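Side-chain contacts in kelch domain-containing protein (Colletotrichum graminicola M1.001, PDB 5C86), which probably oxidises alcohols at a copper centre, as a fungal member of the AA5 family related to galactose oxidase and glyoxal oxidase: residues V3-P8 / Y372-D377; H178-S183 / I236-G241; V189-A192 / M198-Y201; A342-W347 / M462-N467. All blocks are in the same frame, centred on the assembly; numbering follows the deposited sequence.

Contact 1 of 4, residues V3-P8 / Y372-D377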
loop_
_atom_site.group_PDB
_atom_site.type_symbol
_atom_site.label_atom_id
_atom_site.label_comp_id
_atom_site.label_asym_id
_atom_site.label_seq_id
_atom_site.Cartn_x
_atom_site.Cartn_y
_atom_site.Cartn_z
ATOM N N VAL A 3 2.843 21.292 -8.998
ATOM C CA VAL A 3 1.740 20.488 -9.405
ATOM C C VAL A 3 2.154 19.188 -10.088
ATOM O O VAL A 3 1.273 18.358 -10.309
ATOM C CB VAL A 3 0.726 21.307 -10.256
ATOM C CG1 VAL A 3 0.138 22.442 -9.438
ATOM C CG2 VAL A 3 1.374 21.843 -11.539
ATOM N N GLY A 4 3.453 19.001 -10.454
ATOM C CA GLY A 4 3.848 17.853 -11.175
ATOM C C GLY A 4 3.255 17.789 -12.538
ATOM O O GLY A 4 2.847 18.832 -13.102
ATOM N N LYS A 5 3.189 16.626 -13.072
ATOM C CA LYS A 5 2.733 16.426 -14.435
ATOM C C LYS A 5 2.225 15.047 -14.636
ATOM O O LYS A 5 2.832 14.097 -14.199
ATOM C CB LYS A 5 3.916 16.658 -15.375
ATOM C CG LYS A 5 3.542 16.691 -16.841
ATOM C CD LYS A 5 4.704 17.209 -17.696
ATOM C CE LYS A 5 4.188 17.565 -19.083
ATOM N NZ LYS A 5 3.978 16.341 -19.881
ATOM N N TRP A 6 1.137 14.877 -15.405
ATOM C CA TRP A 6 0.648 13.604 -15.800
ATOM C C TRP A 6 1.285 13.106 -17.081
ATOM O O TRP A 6 1.439 13.912 -17.990
ATOM C CB TRP A 6 -0.877 13.673 -16.066
ATOM C CG TRP A 6 -1.665 13.933 -14.865
ATOM C CD1 TRP A 6 -2.276 15.041 -14.565
ATOM C CD2 TRP A 6 -2.023 12.975 -13.866
ATOM N NE1 TRP A 6 -2.969 14.916 -13.381
ATOM C CE2 TRP A 6 -2.829 13.645 -12.922
ATOM C CE3 TRP A 6 -1.713 11.663 -13.668
ATOM C CZ2 TRP A 6 -3.377 12.987 -11.787
ATOM C CZ3 TRP A 6 -2.292 10.979 -12.506
ATOM C CH2 TRP A 6 -3.094 11.673 -11.612
ATOM N N GLY A 7 1.568 11.839 -17.179
ATOM C CA GLY A 7 1.943 11.229 -18.435
ATOM C C GLY A 7 0.730 10.822 -19.263
ATOM O O GLY A 7 -0.398 11.058 -18.875
ATOM N N PRO A 8 0.972 10.131 -20.353
ATOM C CA PRO A 8 -0.171 9.761 -21.182
ATOM C C PRO A 8 -1.043 8.693 -20.557
ATOM O O PRO A 8 -0.596 7.905 -19.675
ATOM C CB PRO A 8 0.515 9.169 -22.434
ATOM C CG PRO A 8 1.865 8.725 -21.949
ATOM C CD PRO A 8 2.249 9.833 -21.003
ATOM N N TYR A 372 9.434 16.787 -7.520
ATOM C CA TYR A 372 10.834 16.546 -7.363
ATOM C C TYR A 372 11.456 16.010 -8.652
ATOM O O TYR A 372 12.697 15.817 -8.682
ATOM C CB TYR A 372 11.117 15.567 -6.169
ATOM C CG TYR A 372 10.405 14.242 -6.134
ATOM C CD1 TYR A 372 10.174 13.429 -7.232
ATOM C CD2 TYR A 372 10.007 13.732 -4.910
ATOM C CE1 TYR A 372 9.535 12.220 -7.181
ATOM C CE2 TYR A 372 9.334 12.489 -4.841
ATOM C CZ TYR A 372 9.090 11.751 -5.966
ATOM O OH TYR A 372 8.433 10.536 -5.880
ATOM N N LEU A 373 10.706 15.724 -9.701
ATOM C CA LEU A 373 11.292 15.310 -10.986
ATOM C C LEU A 373 11.464 16.503 -11.909
ATOM O O LEU A 373 11.918 16.262 -13.034
ATOM C CB LEU A 373 10.439 14.228 -11.655
ATOM C CG LEU A 373 10.281 12.908 -10.862
ATOM C CD1 LEU A 373 9.503 11.903 -11.704
ATOM C CD2 LEU A 373 11.624 12.331 -10.484
ATOM N N PHE A 374 11.202 17.690 -11.439
ATOM C CA PHE A 374 11.317 18.910 -12.274
ATOM C C PHE A 374 12.230 19.851 -11.631
ATOM O O PHE A 374 12.490 19.901 -10.388
ATOM C CB PHE A 374 9.942 19.539 -12.494
ATOM C CG PHE A 374 9.001 18.618 -13.160
ATOM C CD1 PHE A 374 9.040 18.433 -14.563
ATOM C CD2 PHE A 374 8.109 17.757 -12.444
ATOM C CE1 PHE A 374 8.267 17.494 -15.179
ATOM C CE2 PHE A 374 7.324 16.882 -13.067
ATOM C CZ PHE A 374 7.385 16.705 -14.429
ATOM N N GLU A 375 12.782 20.736 -12.484
ATOM C CA GLU A 375 13.578 21.810 -12.041
ATOM C C GLU A 375 12.753 22.890 -11.323
ATOM O O GLU A 375 11.553 22.705 -11.154
ATOM C CB GLU A 375 14.368 22.366 -13.270
ATOM C CG GLU A 375 15.411 21.465 -13.897
ATOM C CD GLU A 375 16.498 20.958 -12.888
ATOM O OE1 GLU A 375 16.694 21.599 -11.804
ATOM O OE2 GLU A 375 17.062 19.844 -13.126
ATOM N N ALA A 376 13.353 23.995 -10.869
ATOM C CA ALA A 376 12.581 24.978 -10.052
ATOM C C ALA A 376 11.433 25.664 -10.825
ATOM O O ALA A 376 10.564 26.231 -10.225
ATOM C CB ALA A 376 13.500 26.000 -9.413
ATOM N N ASP A 377 11.361 25.550 -12.132
ATOM C CA ASP A 377 10.193 26.102 -12.850
ATOM C C ASP A 377 8.948 25.174 -12.707
ATOM O O ASP A 377 7.871 25.466 -13.176
ATOM C CB ASP A 377 10.563 26.426 -14.311
ATOM C CG ASP A 377 10.932 25.221 -15.159
ATOM O OD1 ASP A 377 10.813 24.056 -14.703
ATOM O OD2 ASP A 377 11.323 25.416 -16.352
#
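The phenyl ring of F374 overlaps the backbone of G4 and the first side-chain carbon of K5. Its far corner makes the closer touch, with F374 CZ 3.6 Å from K5 CB, while the neighbouring ring carbon, F374 CE2, lies 4.1 Å from G4 CA. Both carbons meet the ring obliquely. F374 reaches them because its CG stands anti to its own carbonyl carbon (chi1 -59°), which sends the ring from the loop after strand 364-369 over to the N-terminal segment. Glycine suits position 4 because it takes the positive phi of 65° easily, and it meets the ring through its CA. K5 shares its work between two ends: CB packs on the phenyl, whereas the extended aliphatic chain carries NZ away from F374, as expected of an exposed lysine. Strand 5-11 is one edge strand of a four-stranded blade otherwise built from residues late in the propeller, the velcro closure known from galactose oxidase. K5 pairs through its backbone with S369, and F374 also touches S369, so the ring packs beside the seam where the N-terminal strand joins. Between the two segments the contact is small and purely apolar. What they contribute to each other is therefore van der Waals packing and burial of the phenyl, with no polar pairing to fix an angle.

Contact 2 of 4, residues H178-S183 / I236-G241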
loop_
_atom_site.group_PDB
_atom_site.type_symbol
_atom_site.label_atom_id
_atom_site.label_comp_id
_atom_site.label_asym_id
_atom_site.label_seq_id
_atom_site.Cartn_x
_atom_site.Cartn_y
_atom_site.Cartn_z
ATOM N N HIS A 178 -11.301 -3.719 5.812
ATOM C CA HIS A 178 -10.309 -2.715 5.430
ATOM C C HIS A 178 -9.629 -2.090 6.656
ATOM O O HIS A 178 -9.376 -0.879 6.670
ATOM C CB HIS A 178 -10.891 -1.628 4.538
ATOM C CG HIS A 178 -11.682 -2.135 3.387
ATOM N ND1 HIS A 178 -11.299 -3.153 2.562
ATOM C CD2 HIS A 178 -12.885 -1.727 2.958
ATOM C CE1 HIS A 178 -12.191 -3.290 1.605
ATOM N NE2 HIS A 178 -13.201 -2.483 1.855
ATOM N N ALA A 179 -9.304 -2.888 7.650
ATOM C CA ALA A 179 -8.562 -2.348 8.788
ATOM C C ALA A 179 -7.234 -1.689 8.366
ATOM O O ALA A 179 -6.547 -2.158 7.399
ATOM C CB ALA A 179 -8.286 -3.427 9.801
ATOM N N TRP A 180 -6.884 -0.613 9.069
ATOM C CA TRP A 180 -5.634 0.122 8.813
ATOM C C TRP A 180 -4.505 -0.603 9.618
ATOM O O TRP A 180 -4.097 -0.135 10.643
ATOM C CB TRP A 180 -5.768 1.559 9.222
ATOM C CG TRP A 180 -6.849 2.358 8.626
ATOM C CD1 TRP A 180 -7.795 1.972 7.720
ATOM C CD2 TRP A 180 -7.182 3.668 8.996
ATOM N NE1 TRP A 180 -8.645 2.995 7.427
ATOM C CE2 TRP A 180 -8.315 4.071 8.233
ATOM C CE3 TRP A 180 -6.617 4.594 9.878
ATOM C CZ2 TRP A 180 -8.855 5.366 8.325
ATOM C CZ3 TRP A 180 -7.158 5.855 9.960
ATOM C CH2 TRP A 180 -8.256 6.239 9.230
ATOM N N LEU A 181 -4.031 -1.713 9.131
ATOM C CA LEU A 181 -3.037 -2.536 9.841
ATOM C C LEU A 181 -1.598 -2.084 9.561
ATOM O O LEU A 181 -1.182 -1.863 8.397
ATOM C CB LEU A 181 -3.142 -3.941 9.428
ATOM C CG LEU A 181 -4.494 -4.677 9.601
ATOM C CD1 LEU A 181 -4.375 -6.126 9.203
ATOM C CD2 LEU A 181 -4.974 -4.542 11.028
ATOM N N TRP A 182 -0.877 -1.860 10.648
ATOM C CA TRP A 182 0.541 -1.471 10.574
ATOM C C TRP A 182 1.367 -2.403 11.441
ATOM O O TRP A 182 1.265 -2.284 12.654
ATOM C CB TRP A 182 0.724 0.017 10.933
ATOM C CG TRP A 182 0.152 0.862 9.894
ATOM C CD1 TRP A 182 -1.037 1.516 9.899
ATOM C CD2 TRP A 182 0.683 1.001 8.574
ATOM N NE1 TRP A 182 -1.273 2.084 8.668
ATOM C CE2 TRP A 182 -0.233 1.798 7.836
ATOM C CE3 TRP A 182 1.803 0.505 7.952
ATOM C CZ2 TRP A 182 -0.050 2.054 6.497
ATOM C CZ3 TRP A 182 2.006 0.764 6.650
ATOM C CH2 TRP A 182 1.061 1.530 5.917
ATOM N N SER A 183 2.194 -3.210 10.812
ATOM C CA SER A 183 3.091 -4.069 11.572
ATOM C C SER A 183 4.151 -3.300 12.297
ATOM O O SER A 183 4.667 -2.249 11.821
ATOM C CB SER A 183 3.755 -5.043 10.666
ATOM O OG SER A 183 2.801 -5.898 10.080
ATOM N N ILE A 236 2.738 7.580 11.350
ATOM C CA ILE A 236 1.671 7.199 10.400
ATOM C C ILE A 236 0.767 8.390 10.107
ATOM O O ILE A 236 0.272 9.020 11.051
ATOM C CB ILE A 236 0.891 6.023 10.910
ATOM C CG1 ILE A 236 1.820 4.863 11.269
ATOM C CG2 ILE A 236 -0.208 5.616 9.929
ATOM C CD1 ILE A 236 1.117 3.781 11.987
ATOM N N PHE A 237 0.513 8.687 8.841
ATOM C CA PHE A 237 -0.410 9.735 8.459
ATOM C C PHE A 237 -1.733 9.078 8.169
ATOM O O PHE A 237 -1.779 7.972 7.560
ATOM C CB PHE A 237 0.087 10.357 7.159
ATOM C CG PHE A 237 -0.905 11.201 6.419
ATOM C CD1 PHE A 237 -1.217 12.492 6.852
ATOM C CD2 PHE A 237 -1.434 10.761 5.243
ATOM C CE1 PHE A 237 -2.067 13.289 6.175
ATOM C CE2 PHE A 237 -2.315 11.585 4.527
ATOM C CZ PHE A 237 -2.585 12.871 4.951
ATOM N N THR A 238 -2.822 9.714 8.585
ATOM C CA THR A 238 -4.196 9.214 8.309
ATOM C C THR A 238 -5.029 10.258 7.738
ATOM O O THR A 238 -4.837 11.447 8.061
ATOM C CB THR A 238 -4.898 8.667 9.554
ATOM O OG1 THR A 238 -5.275 9.764 10.449
ATOM C CG2 THR A 238 -4.026 7.617 10.276
ATOM N N TYR A 239 -5.989 9.936 6.833
ATOM C CA TYR A 239 -6.772 10.961 6.151
ATOM C C TYR A 239 -8.151 10.433 5.803
ATOM O O TYR A 239 -8.266 9.392 5.182
ATOM C CB TYR A 239 -6.113 11.429 4.827
ATOM C CG TYR A 239 -6.775 12.648 4.226
ATOM C CD1 TYR A 239 -6.469 13.885 4.750
ATOM C CD2 TYR A 239 -7.711 12.573 3.243
ATOM C CE1 TYR A 239 -7.053 15.031 4.294
ATOM C CE2 TYR A 239 -8.325 13.711 2.761
ATOM C CZ TYR A 239 -7.936 14.942 3.281
ATOM O OH TYR A 239 -8.503 16.133 2.810
ATOM N N GLY A 240 -9.153 11.260 6.033
ATOM C CA GLY A 240 -10.464 11.075 5.415
ATOM C C GLY A 240 -11.256 9.879 5.866
ATOM O O GLY A 240 -11.089 9.358 6.964
ATOM N N GLY A 241 -12.090 9.388 4.934
ATOM C CA GLY A 241 -13.000 8.302 5.264
ATOM C C GLY A 241 -14.379 8.770 5.744
ATOM O O GLY A 241 -14.655 9.951 5.932
#
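With CG anti to its carbonyl carbon (chi1 -57°) and the indole turned to chi2 near 0°, W180 extends its six-membered ring as far as T238. There W180 CZ3 lies 3.6 Å from T238 CG2 and equally close to T238 CB, the side chains crossing at about a right angle. The beta-branched threonine suits this spot: CB and its methyl CG2 present two adjoining carbons to the indole, OG1 being a separate branch. Two residues further on, W182 meets I236, and the two side chains run past each other in opposite directions. The methyl I236 CG2 sits over one face of the indole, 4.3 Å from the centroid of the five-membered ring of W182, a CH-pi contact. The other branch ends in I236 CD1, 3.7 Å from W182 CG, so both arms of the isoleucine grip one ring. These contacts join consecutive blades of the kelch beta-propeller: strand 181-183 begins one four-stranded sheet, and strand 235-239 is second in the next. Wide indoles suit the task, since the nearest backbones stand well apart here. W182 NE1 also bonds to S226 OG on the neighbouring blade. W180 lies at the centre of an inverse gamma turn, with a weak bond from L181 N to A179 O. Two residues before it, the ring of H178 meets that of Y120, a copper ligand in another structure of this protein.

Contact 3 of 4, residues V189-A192 / M198-Y201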
loop_
_atom_site.group_PDB
_atom_site.type_symbol
_atom_site.label_atom_id
_atom_site.label_comp_id
_atom_site.label_asym_id
_atom_site.label_seq_id
_atom_site.Cartn_x
_atom_site.Cartn_y
_atom_site.Cartn_z
ATOM N N VAL A 189 0.933 -5.706 15.717
ATOM C CA VAL A 189 0.201 -5.054 14.616
ATOM C C VAL A 189 -0.678 -4.008 15.224
ATOM O O VAL A 189 -1.519 -4.319 16.093
ATOM C CB VAL A 189 -0.559 -6.034 13.759
ATOM C CG1 VAL A 189 -1.414 -5.258 12.720
ATOM C CG2 VAL A 189 0.295 -7.035 13.063
ATOM N N LEU A 190 -0.549 -2.750 14.820
ATOM C CA LEU A 190 -1.454 -1.753 15.196
ATOM C C LEU A 190 -2.619 -1.702 14.224
ATOM O O LEU A 190 -2.374 -1.519 13.009
ATOM C CB LEU A 190 -0.832 -0.375 15.260
ATOM C CG LEU A 190 -1.741 0.798 15.566
ATOM C CD1 LEU A 190 -2.283 0.634 16.979
ATOM C CD2 LEU A 190 -1.059 2.135 15.420
ATOM N N GLN A 191 -3.845 -1.816 14.724
ATOM C CA GLN A 191 -5.028 -1.408 13.930
ATOM C C GLN A 191 -5.341 -0.000 14.210
ATOM O O GLN A 191 -5.791 0.372 15.284
ATOM C CB GLN A 191 -6.182 -2.338 14.228
ATOM C CG GLN A 191 -7.535 -1.852 13.771
ATOM C CD GLN A 191 -8.333 -1.180 14.860
ATOM O OE1 GLN A 191 -8.179 -1.471 16.066
ATOM N NE2 GLN A 191 -9.177 -0.186 14.453
ATOM N N ALA A 192 -4.952 0.885 13.293
ATOM C CA ALA A 192 -5.020 2.308 13.418
ATOM C C ALA A 192 -6.354 2.952 13.099
ATOM O O ALA A 192 -6.562 4.128 13.323
ATOM C CB ALA A 192 -3.862 2.963 12.633
ATOM N N MET A 198 -8.549 2.527 18.204
ATOM C CA MET A 198 -7.362 1.809 17.744
ATOM C C MET A 198 -6.978 0.707 18.722
ATOM O O MET A 198 -7.183 0.874 19.927
ATOM C CB MET A 198 -6.194 2.780 17.605
ATOM C CG MET A 198 -6.542 4.043 16.828
ATOM S SD MET A 198 -5.147 5.107 16.433
ATOM C CE MET A 198 -4.669 5.710 18.049
ATOM N N ASN A 199 -6.364 -0.343 18.242
ATOM C CA ASN A 199 -6.061 -1.544 19.051
ATOM C C ASN A 199 -4.746 -2.117 18.643
ATOM O O ASN A 199 -4.448 -2.247 17.438
ATOM C CB ASN A 199 -7.105 -2.567 18.859
ATOM C CG ASN A 199 -8.453 -2.146 19.460
ATOM O OD1 ASN A 199 -8.657 -2.273 20.690
ATOM N ND2 ASN A 199 -9.310 -1.575 18.673
ATOM N N TRP A 200 -3.972 -2.548 19.640
ATOM C CA TRP A 200 -2.844 -3.376 19.377
ATOM C C TRP A 200 -3.192 -4.835 19.335
ATOM O O TRP A 200 -4.019 -5.259 20.125
ATOM C CB TRP A 200 -1.808 -3.179 20.496
ATOM C CG TRP A 200 -1.115 -1.924 20.511
ATOM C CD1 TRP A 200 -1.313 -0.874 21.334
ATOM C CD2 TRP A 200 -0.041 -1.537 19.614
ATOM N NE1 TRP A 200 -0.424 0.130 21.056
ATOM C CE2 TRP A 200 0.354 -0.269 19.995
ATOM C CE3 TRP A 200 0.612 -2.161 18.548
ATOM C CZ2 TRP A 200 1.346 0.447 19.317
ATOM C CZ3 TRP A 200 1.636 -1.432 17.898
ATOM C CH2 TRP A 200 1.973 -0.171 18.308
ATOM N N TYR A 201 -2.593 -5.582 18.402
ATOM C CA TYR A 201 -2.660 -7.014 18.295
ATOM C C TYR A 201 -1.260 -7.564 18.360
ATOM O O TYR A 201 -0.282 -6.933 17.889
ATOM C CB TYR A 201 -3.292 -7.483 17.016
ATOM C CG TYR A 201 -4.779 -7.177 16.932
ATOM C CD1 TYR A 201 -5.692 -8.095 17.411
ATOM C CD2 TYR A 201 -5.274 -5.987 16.410
ATOM C CE1 TYR A 201 -7.060 -7.835 17.361
ATOM C CE2 TYR A 201 -6.624 -5.728 16.365
ATOM C CZ TYR A 201 -7.528 -6.649 16.861
ATOM O OH TYR A 201 -8.909 -6.462 16.812
#
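L190 and W200 face each other in a non-hydrogen-bonded pair, where the leucine lies over one face of the indole. Its methyl L190 CD1 is 4.1 Å from the centroid of the six-membered ring of W200 and almost over its centre, a CH-pi contact, and L190 CB touches W200 CZ3 at 3.8 Å. A leucine suits the place, its branched end being compact enough to settle on the flat ring. On the other face of the sheet, Q191 and N199 point the same way with nearly coplanar amides. N199 ND2 gives a 2.8 Å bond to Q191 OE1, lying in the plane of both amides. Q191 reaches this position by placing CG anti to its backbone N (chi1 165°) and then bending at chi2. Beside it Y201 turns a ring edge to Q191, with Y201 CE2 4.0 Å from Q191 CB. Backbone bonds of the antiparallel hairpin set this register, for instance Q191 N to N199 O at 2.8 Å. The hairpin forms the middle two strands of a four-stranded propeller blade, between 181-183 and 208-214. Further out, W200 NE1 bonds to Q264 O and Y201 OH to P163 O, tying down the indole N-H and the phenol hydroxyl. Q191 NE2 donates to K197 O while OE1 accepts from N199, so the two ends of the amide are chemically distinct. Flipping it would put donor against donor and acceptor against acceptor, which fixes the rotation of this buried group.

Contact 4 of 4, residues A342-W347 / M462-N467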
loop_
_atom_site.group_PDB
_atom_site.type_symbol
_atom_site.label_atom_id
_atom_site.label_comp_id
_atom_site.label_asym_id
_atom_site.label_seq_id
_atom_site.Cartn_x
_atom_site.Cartn_y
_atom_site.Cartn_z
ATOM N N ALA A 342 9.189 2.482 -9.243
ATOM C CA ALA A 342 10.635 2.601 -8.962
ATOM C C ALA A 342 11.213 3.853 -9.603
ATOM O O ALA A 342 12.217 4.388 -9.161
ATOM C CB ALA A 342 11.327 1.336 -9.451
ATOM N N ASP A 343 10.548 4.416 -10.618
ATOM C CA ASP A 343 11.021 5.678 -11.218
ATOM C C ASP A 343 10.555 6.882 -10.446
ATOM O O ASP A 343 10.730 8.020 -10.874
ATOM C CB ASP A 343 10.751 5.799 -12.715
ATOM C CG ASP A 343 9.308 5.975 -13.036
ATOM O OD1 ASP A 343 8.490 5.887 -12.140
ATOM O OD2 ASP A 343 8.952 6.189 -14.219
ATOM N N ALA A 344 9.868 6.672 -9.300
ATOM C CA ALA A 344 9.415 7.739 -8.415
ATOM C C ALA A 344 8.191 8.532 -8.916
ATOM O O ALA A 344 7.806 9.505 -8.292
ATOM C CB ALA A 344 10.581 8.669 -8.015
ATOM N N THR A 345 7.592 8.051 -10.008
ATOM C CA THR A 345 6.275 8.494 -10.413
ATOM C C THR A 345 5.251 7.609 -9.641
ATOM O O THR A 345 5.590 6.595 -9.002
ATOM C CB THR A 345 6.041 8.311 -11.941
ATOM O OG1 THR A 345 6.013 6.922 -12.213
ATOM C CG2 THR A 345 7.102 9.084 -12.699
ATOM N N ILE A 346 3.979 8.011 -9.756
ATOM C CA ILE A 346 2.893 7.362 -9.047
ATOM C C ILE A 346 1.792 6.970 -10.003
ATOM O O ILE A 346 1.227 7.832 -10.684
ATOM C CB ILE A 346 2.310 8.218 -7.965
ATOM C CG1 ILE A 346 3.399 8.769 -7.039
ATOM C CG2 ILE A 346 1.334 7.377 -7.143
ATOM C CD1 ILE A 346 2.937 9.597 -5.849
ATOM N N TRP A 347 1.557 5.706 -10.096
ATOM C CA TRP A 347 0.316 5.203 -10.794
ATOM C C TRP A 347 -0.918 5.677 -10.124
ATOM O O TRP A 347 -1.029 5.678 -8.902
ATOM C CB TRP A 347 0.316 3.701 -10.808
ATOM C CG TRP A 347 -1.008 3.100 -11.051
ATOM C CD1 TRP A 347 -1.812 2.508 -10.075
ATOM C CD2 TRP A 347 -1.670 2.934 -12.287
ATOM N NE1 TRP A 347 -2.981 2.051 -10.663
ATOM C CE2 TRP A 347 -2.882 2.288 -12.011
ATOM C CE3 TRP A 347 -1.381 3.324 -13.596
ATOM C CZ2 TRP A 347 -3.821 1.996 -13.042
ATOM C CZ3 TRP A 347 -2.307 3.029 -14.626
ATOM C CH2 TRP A 347 -3.490 2.400 -14.309
ATOM N N MET A 462 12.641 -0.501 -2.348
ATOM C CA MET A 462 13.272 0.391 -3.312
ATOM C C MET A 462 14.222 1.327 -2.566
ATOM O O MET A 462 13.774 2.033 -1.667
ATOM C CB MET A 462 12.238 1.185 -3.989
ATOM C CG MET A 462 11.402 0.346 -4.951
ATOM S SD MET A 462 10.006 1.271 -5.686
ATOM C CE MET A 462 8.842 1.308 -4.335
ATOM N N LEU A 463 15.504 1.360 -2.956
ATOM C CA LEU A 463 16.469 2.302 -2.393
ATOM C C LEU A 463 16.481 3.492 -3.333
ATOM O O LEU A 463 16.674 3.341 -4.530
ATOM C CB LEU A 463 17.860 1.662 -2.256
ATOM C CG LEU A 463 18.701 2.118 -1.087
ATOM C CD1 LEU A 463 19.787 1.104 -0.658
ATOM C CD2 LEU A 463 19.272 3.501 -1.502
ATOM N N PHE A 464 16.151 4.653 -2.795
ATOM C CA PHE A 464 16.276 5.952 -3.444
ATOM C C PHE A 464 17.369 6.808 -2.873
ATOM O O PHE A 464 17.562 6.860 -1.650
ATOM C CB PHE A 464 14.967 6.695 -3.313
ATOM C CG PHE A 464 13.787 6.096 -4.079
ATOM C CD1 PHE A 464 13.624 6.433 -5.424
ATOM C CD2 PHE A 464 12.837 5.252 -3.509
ATOM C CE1 PHE A 464 12.575 5.944 -6.178
ATOM C CE2 PHE A 464 11.747 4.784 -4.224
ATOM C CZ PHE A 464 11.622 5.178 -5.567
ATOM N N ALA A 465 18.039 7.527 -3.784
ATOM C CA ALA A 465 19.026 8.503 -3.414
ATOM C C ALA A 465 18.527 9.815 -4.002
ATOM O O ALA A 465 18.112 9.848 -5.184
ATOM C CB ALA A 465 20.358 8.165 -3.981
ATOM N N MET A 466 18.601 10.873 -3.214
ATOM C CA MET A 466 18.125 12.189 -3.591
ATOM C C MET A 466 19.315 13.150 -3.541
ATOM O O MET A 466 20.009 13.262 -2.552
ATOM C CB MET A 466 16.985 12.648 -2.685
ATOM C CG MET A 466 15.699 11.856 -2.937
ATOM S SD MET A 466 14.676 11.555 -1.473
ATOM C CE MET A 466 15.786 10.545 -0.470
ATOM N N ASN A 467 19.550 13.878 -4.647
ATOM C CA ASN A 467 20.577 14.886 -4.655
ATOM C C ASN A 467 20.220 16.052 -3.744
ATOM O O ASN A 467 19.181 16.076 -3.047
ATOM C CB ASN A 467 20.888 15.310 -6.126
ATOM C CG ASN A 467 19.829 16.149 -6.750
ATOM O OD1 ASN A 467 18.939 16.685 -6.104
ATOM N ND2 ASN A 467 19.954 16.331 -8.102
#
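M462 leads a contact in which the early-set (E-set) domain, a C-terminal beta-sandwich, packs against a turn of the propeller blade containing strands 336-340 and 346-350. M462 CB lies 3.6 Å from F464 CE2 of its own strand, as residues two apart share one face of strand 459-466. CG stands anti to the carbonyl carbon (chi1 -71°) and the chain then runs on extended, carrying the sulfur to the turn. M462 SD packs 3.6 Å from A342 CA and 4.0 Å from A342 CB. A bend at chi3 turns the terminal methyl CE away from A342. Methionine suits the place because its flexible thioether can follow a backbone surface. F464 leans in alongside, its CE1 meeting A342 O at 3.4 Å and A344 CB at 3.8 Å, both obliquely to the ring. The alanines fit here because single methyls leave room for the larger side chains to come close to the turn. A344 has a positive phi of 75°, which helps reverse the chain. Behind it, A344 O accepts from Y372 OH, and D343 O from R384 NH2. The turn is braced by D343, whose OD1 receives T345 N to form an Asx turn. The same oxygen is met on its syn side by T345 OG1, which donates at 2.7 Å to D343 OD1.

From the N terminus, residues 3-8 open contact 1, which closes at 372-377 and thus spans nearly the whole propeller, tying the first strand to the loop that follows its last blade. Contact 2 is nested inside this loop and joins two successive blades. Nested in turn within contact 2 is contact 3, a local hairpin; the two share a sheet, strands 181-183 and 188-191 being neighbours. Contact 4 comes after both in series. It opens inside contact 1 but closes beyond it, so these two cross; contact 4 links the final blade to the C-terminal domain. They also touch, through Y372 and A344, whereas contact 3 lies across the chain's centre from both.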